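Local coordinates for TerD domain-containing protein (Streptomyces coelicolor A3, PDB 2QZ7), which is of unknown function but belongs to the TerD family, whose name comes from tellurium resistance, and binds sodium ions in the crystal, at residues A[44-49]-A[109-114]; A[51-56]-A[103-108]. All coordinates share one frame; numbering follows the deposited sequence.

Interaction 1. Residues A[44-49]-A[109-114]; sequences LDIIAT and VGVAIH. With NA (sodium ion), chain D; EDO (1,2-ethanediol), chain F.
His114 donates from NE2 to OD2 of Asp45 across 2.6 Å in a nearly straight bond (176° at the hydrogen), a His-carboxylate hydrogen bond beside a sodium site. The acceptor lies in the plane of the imidazole, yet the ring meets OD2 from above the carboxylate plane, and the two flat groups stand almost perpendicular. The first torsion of Asp45 (chi1 -74°) swings the carboxylate beside the backbone N and toward His114. OD2 takes the histidine, while OD1 binds a sodium ion at 2.4 Å. The backbone O of Leu44 is a second ligand, and Ser81, Glu91 and a water complete the site; His43, which also bonds to OD1 and stacks on the ring of His114, helps fix the carboxylate. At its other nitrogen, ND1, His114 holds a 1,2-ethanediol, probably from the crystallisation liquor.

Asp45 lies on strand 44-52, and His114 directly follows the end of the antiparallel strand 104-113. Asp45 and Ala112 form one hydrogen-bonded pair, Ile47 and Gly110 the next, each with two N-H...O bonds. On the face of Asp45 and Ile47, CD1 of Ile47 reaches along the sheet to Ala112 CB at 3.5 Å. On the other face Leu44 and Ile113 run side by side, CG to CG1 at 3.9 Å, and CD2 of Leu44 meets Val111 CG1. Farther along, CG2 of Ile46 abuts Val109 CG2 at 3.5 Å.

The pair is the central part of one sheet of a beta sandwich. The face of Leu44, Ile46, Val109 and Val111 packs against strands 26-31 and 91-95 of the opposing sheet, with Leu30 and Met93 among the contacts. Phe182 of helix 179-185 lies on Ile47 and Ala112 on the other face, while strands 62-64 and 152-160 flank the pair within its own sheet.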
loop_
_atom_site.group_PDB
_atom_site.type_symbol
_atom_site.label_atom_id
_atom_site.label_comp_id
_atom_site.label_asym_id
_atom_site.label_seq_id
_atom_site.Cartn_x
_atom_site.Cartn_y
_atom_site.Cartn_z
ATOM N N LEU A 44 -3.561 -8.096 7.558
ATOM C CA LEU A 44 -2.968 -6.907 6.920
ATOM C C LEU A 44 -3.216 -6.992 5.441
ATOM O O LEU A 44 -3.244 -8.086 4.870
ATOM C CB LEU A 44 -1.456 -6.785 7.127
ATOM C CG LEU A 44 -0.968 -6.204 8.471
ATOM C CD1 LEU A 44 -1.332 -7.118 9.697
ATOM C CD2 LEU A 44 0.518 -5.931 8.416
ATOM N N ASP A 45 -3.452 -5.823 4.849
ATOM C CA ASP A 45 -3.691 -5.688 3.407
ATOM C C ASP A 45 -2.809 -4.636 2.821
ATOM O O ASP A 45 -2.733 -3.492 3.338
ATOM C CB ASP A 45 -5.128 -5.244 3.112
ATOM C CG ASP A 45 -6.151 -6.367 3.329
ATOM O OD1 ASP A 45 -5.814 -7.564 3.176
ATOM O OD2 ASP A 45 -7.324 -6.044 3.650
ATOM N N ILE A 46 -2.187 -4.983 1.695
ATOM C CA ILE A 46 -1.660 -3.937 0.805
ATOM C C ILE A 46 -2.871 -3.308 0.115
ATOM O O ILE A 46 -3.751 -4.022 -0.414
ATOM C CB ILE A 46 -0.724 -4.496 -0.294
ATOM C CG1 ILE A 46 0.498 -5.252 0.317
ATOM C CG2 ILE A 46 -0.209 -3.310 -1.206
ATOM C CD1 ILE A 46 1.352 -6.030 -0.796
ATOM N N ILE A 47 -2.906 -1.983 0.095
ATOM C CA ILE A 47 -4.005 -1.256 -0.552
ATOM C C ILE A 47 -3.394 -0.178 -1.411
ATOM O O ILE A 47 -2.493 0.505 -0.958
ATOM C CB ILE A 47 -4.923 -0.567 0.523
ATOM C CG1 ILE A 47 -5.524 -1.621 1.500
ATOM C CG2 ILE A 47 -6.017 0.227 -0.173
ATOM C CD1 ILE A 47 -6.361 -0.969 2.668
ATOM N N ALA A 48 -3.892 0.006 -2.639
ATOM C CA ALA A 48 -3.479 1.153 -3.467
ATOM C C ALA A 48 -4.697 1.904 -4.011
ATOM O O ALA A 48 -5.785 1.331 -4.132
ATOM C CB ALA A 48 -2.591 0.694 -4.650
ATOM N N THR A 49 -4.492 3.186 -4.304
ATOM C CA THR A 49 -5.489 4.051 -4.957
ATOM C C THR A 49 -4.850 4.809 -6.049
ATOM O O THR A 49 -3.673 5.105 -5.977
ATOM C CB THR A 49 -6.099 5.039 -3.973
ATOM O OG1 THR A 49 -5.071 5.450 -3.071
ATOM C CG2 THR A 49 -7.232 4.327 -3.123
ATOM N N VAL A 109 0.374 3.767 -2.507
ATOM C CA VAL A 109 0.198 2.402 -1.965
ATOM C C VAL A 109 0.568 2.429 -0.495
ATOM O O VAL A 109 1.455 3.172 -0.093
ATOM C CB VAL A 109 1.010 1.353 -2.790
ATOM C CG1 VAL A 109 2.455 1.653 -2.740
ATOM C CG2 VAL A 109 0.744 -0.089 -2.288
ATOM N N GLY A 110 -0.163 1.653 0.293
ATOM C CA GLY A 110 0.044 1.569 1.726
ATOM C C GLY A 110 -0.370 0.198 2.257
ATOM O O GLY A 110 -0.660 -0.743 1.477
ATOM N N VAL A 111 -0.350 0.084 3.566
ATOM C CA VAL A 111 -0.655 -1.146 4.248
ATOM C C VAL A 111 -1.601 -0.807 5.381
ATOM O O VAL A 111 -1.372 0.130 6.164
ATOM C CB VAL A 111 0.630 -1.868 4.742
ATOM C CG1 VAL A 111 0.295 -3.080 5.660
ATOM C CG2 VAL A 111 1.506 -2.345 3.548
ATOM N N ALA A 112 -2.687 -1.566 5.463
ATOM C CA ALA A 112 -3.675 -1.383 6.523
ATOM C C ALA A 112 -3.849 -2.634 7.399
ATOM O O ALA A 112 -3.859 -3.757 6.888
ATOM C CB ALA A 112 -5.033 -0.954 5.926
ATOM N N ILE A 113 -3.993 -2.423 8.705
ATOM C CA ILE A 113 -4.282 -3.508 9.648
ATOM C C ILE A 113 -5.769 -3.537 9.915
ATOM O O ILE A 113 -6.358 -2.496 10.222
ATOM C CB ILE A 113 -3.486 -3.337 10.988
ATOM C CG1 ILE A 113 -1.985 -3.146 10.682
ATOM C CG2 ILE A 113 -3.715 -4.521 11.931
ATOM C CD1 ILE A 113 -1.192 -2.588 11.873
ATOM N N HIS A 114 -6.392 -4.711 9.813
ATOM C CA HIS A 114 -7.799 -4.856 10.242
ATOM C C HIS A 114 -8.016 -4.608 11.724
ATOM O O HIS A 114 -7.195 -4.990 12.585
ATOM C CB HIS A 114 -8.422 -6.156 9.736
ATOM C CG HIS A 114 -8.577 -6.157 8.241
ATOM N ND1 HIS A 114 -9.799 -6.166 7.613
ATOM C CD2 HIS A 114 -7.652 -6.104 7.257
ATOM C CE1 HIS A 114 -9.624 -6.151 6.306
ATOM N NE2 HIS A 114 -8.328 -6.102 6.064
HETATM NA NA NA D . -4.263 -9.422 3.198
HETATM C C1 EDO F . -12.528 -4.474 9.072
HETATM O O1 EDO F . -12.382 -5.833 8.646
HETATM C C2 EDO F . -11.284 -4.227 9.866
HETATM O O2 EDO F . -11.269 -2.911 10.374
HETATM O O HOH W 1 -5.976 -10.559 2.451
#

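Interaction 2. Residues A[51-56]-A[103-108]; sequences YAADAP and SIARVI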
loop_
_atom_site.group_PDB
_atom_site.type_symbol
_atom_site.label_atom_id
_atom_site.label_comp_id
_atom_site.label_asym_id
_atom_site.label_seq_id
_atom_site.Cartn_x
_atom_site.Cartn_y
_atom_site.Cartn_z
ATOM N N TYR A 51 -5.372 8.247 -8.784
ATOM C CA TYR A 51 -5.852 9.647 -8.787
ATOM C C TYR A 51 -5.750 10.231 -10.195
ATOM O O TYR A 51 -4.750 10.013 -10.893
ATOM C CB TYR A 51 -5.087 10.520 -7.757
ATOM C CG TYR A 51 -5.262 9.929 -6.377
ATOM C CD1 TYR A 51 -6.351 10.309 -5.563
ATOM C CD2 TYR A 51 -4.407 8.924 -5.910
ATOM C CE1 TYR A 51 -6.547 9.720 -4.313
ATOM C CE2 TYR A 51 -4.615 8.314 -4.669
ATOM C CZ TYR A 51 -5.694 8.725 -3.874
ATOM O OH TYR A 51 -5.923 8.134 -2.631
ATOM N N ALA A 52 -6.817 10.931 -10.594
ATOM C CA ALA A 52 -6.951 11.616 -11.885
ATOM C C ALA A 52 -5.928 12.726 -12.020
ATOM O O ALA A 52 -5.618 13.409 -11.036
ATOM C CB ALA A 52 -8.358 12.209 -12.036
ATOM N N ALA A 53 -5.430 12.905 -13.247
ATOM C CA ALA A 53 -4.570 14.037 -13.600
ATOM C C ALA A 53 -5.180 15.361 -13.147
ATOM O O ALA A 53 -4.479 16.172 -12.533
ATOM C CB ALA A 53 -4.284 14.063 -15.095
ATOM N N ASP A 54 -6.483 15.555 -13.384
ATOM C CA ASP A 54 -7.125 16.803 -12.930
ATOM C C ASP A 54 -7.375 16.930 -11.421
ATOM O O ASP A 54 -7.764 17.997 -10.960
ATOM C CB ASP A 54 -8.381 17.190 -13.768
ATOM C CG ASP A 54 -9.490 16.149 -13.693
ATOM O OD1 ASP A 54 -9.256 15.094 -13.083
ATOM O OD2 ASP A 54 -10.590 16.368 -14.266
ATOM N N ALA A 55 -7.145 15.867 -10.650
ATOM C CA ALA A 55 -7.308 15.927 -9.189
ATOM C C ALA A 55 -6.391 14.939 -8.481
ATOM O O ALA A 55 -6.868 13.893 -7.994
ATOM C CB ALA A 55 -8.781 15.674 -8.789
ATOM N N PRO A 56 -5.087 15.269 -8.361
ATOM C CA PRO A 56 -4.107 14.304 -7.847
ATOM C C PRO A 56 -4.321 13.931 -6.390
ATOM O O PRO A 56 -3.905 12.835 -5.965
ATOM C CB PRO A 56 -2.764 15.047 -7.999
ATOM C CG PRO A 56 -3.033 16.155 -8.932
ATOM C CD PRO A 56 -4.448 16.564 -8.635
ATOM N N SER A 103 -4.967 9.771 -18.142
ATOM C CA SER A 103 -5.800 10.485 -17.190
ATOM C C SER A 103 -5.555 10.107 -15.693
ATOM O O SER A 103 -6.048 10.788 -14.808
ATOM C CB SER A 103 -7.278 10.329 -17.570
ATOM O OG SER A 103 -7.726 8.993 -17.353
ATOM N N ILE A 104 -4.776 9.058 -15.416
ATOM C CA ILE A 104 -4.336 8.758 -14.030
ATOM C C ILE A 104 -2.874 9.204 -13.883
ATOM O O ILE A 104 -2.007 8.742 -14.618
ATOM C CB ILE A 104 -4.486 7.245 -13.689
ATOM C CG1 ILE A 104 -5.962 6.879 -13.588
ATOM C CG2 ILE A 104 -3.726 6.848 -12.360
ATOM C CD1 ILE A 104 -6.186 5.441 -13.613
ATOM N N ALA A 105 -2.599 10.076 -12.923
ATOM C CA ALA A 105 -1.277 10.674 -12.813
ATOM C C ALA A 105 -0.610 10.486 -11.463
ATOM O O ALA A 105 0.542 10.951 -11.250
ATOM C CB ALA A 105 -1.322 12.213 -13.202
ATOM N N ARG A 106 -1.319 9.822 -10.549
ATOM C CA ARG A 106 -0.782 9.566 -9.225
ATOM C C ARG A 106 -1.336 8.251 -8.684
ATOM O O ARG A 106 -2.537 7.957 -8.849
ATOM C CB ARG A 106 -1.137 10.737 -8.294
ATOM C CG ARG A 106 -0.695 10.577 -6.845
ATOM C CD ARG A 106 -0.832 11.985 -6.140
ATOM N NE ARG A 106 -0.340 11.900 -4.769
ATOM C CZ ARG A 106 -1.087 11.776 -3.674
ATOM N NH1 ARG A 106 -2.413 11.722 -3.733
ATOM N NH2 ARG A 106 -0.484 11.705 -2.498
ATOM N N VAL A 107 -0.448 7.473 -8.060
ATOM C CA VAL A 107 -0.796 6.256 -7.379
ATOM C C VAL A 107 -0.181 6.276 -5.978
ATOM O O VAL A 107 0.988 6.645 -5.807
ATOM C CB VAL A 107 -0.304 4.983 -8.159
ATOM C CG1 VAL A 107 -0.712 3.691 -7.392
ATOM C CG2 VAL A 107 -0.877 4.996 -9.567
ATOM N N ILE A 108 -0.957 5.904 -4.970
ATOM C CA ILE A 108 -0.374 5.724 -3.672
ATOM C C ILE A 108 -0.649 4.362 -3.103
ATOM O O ILE A 108 -1.749 3.836 -3.238
ATOM C CB ILE A 108 -0.609 6.930 -2.712
ATOM C CG1 ILE A 108 -0.371 6.672 -1.246
ATOM C CG2 ILE A 108 -1.910 7.662 -2.895
ATOM C CD1 ILE A 108 0.168 8.092 -0.673
HETATM O O HOH W 2 -8.171 13.361 -15.655
#
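Tyr51 and Arg106 form the packed half of this contact, where a classic beta bulge puts Ala105 and Arg106 together opposite Tyr51. Tyr51 N bonds to Arg106 O, and Tyr51 O receives Ala105 N at 3.0 Å with only a weak, longer bond from Arg106 N. The tyrosine ring lies against the arginine, whose NH1 sits over one face near the rim; the planes are 46° apart, and with Arg106 CZ 5.2 Å from the centroid of the Tyr51 ring any cation-pi attraction is weak. CE2 of the same ring touches Ile108 CG2 at 3.3 Å. Arg106 reaches past Pro56 on a chain extended as far as NE, its first torsion (chi1 177°) turning CG away from the backbone N, and Pro56 O takes NH1 at 2.9 Å.

Toward solvent the contact thins. Ala53 N bonds to Ser103 O at 2.7 Å, and Ala53 CB and Ala105 CB meet at 4.0 Å. Ala53 belongs to a type I turn from Ala52 to Ala55, in which the chain folds away, and a water bridges Asp54 OD1 and Ser103 O through weak bonds alone.

Arg106 also pairs with Glu157 through NE and gives NH1 to Gly187 O, while Tyr51 OH bonds to Thr49. The buried guanidinium thus has both a countercharge and carbonyl acceptors, tying Pro56, just past the turn, to Glu157 of strand 152-160 and to Gly187 near the C-terminal end.

In the fold
Both interactions lie on one pair of neighbouring antiparallel strands, 44-52 and 104-113, within a five-stranded sheet of the TerD domain. Their centres are about 19 Å apart, and they meet where Thr49 O probably accepts a hydrogen bond from Ile108 N. Along the chain 44-49 comes first, then 51-56, 103-108 and 109-114, so interaction 2 is nested inside the loop closed by interaction 1. The centre of interaction 1 is about 4 Å from the centre of the chain, with a sodium site at one end of the pair; that of interaction 2, about 16 Å out, ends the pair in a bulge and an exposed turn. One strand pair thus runs from metal site through core to surface.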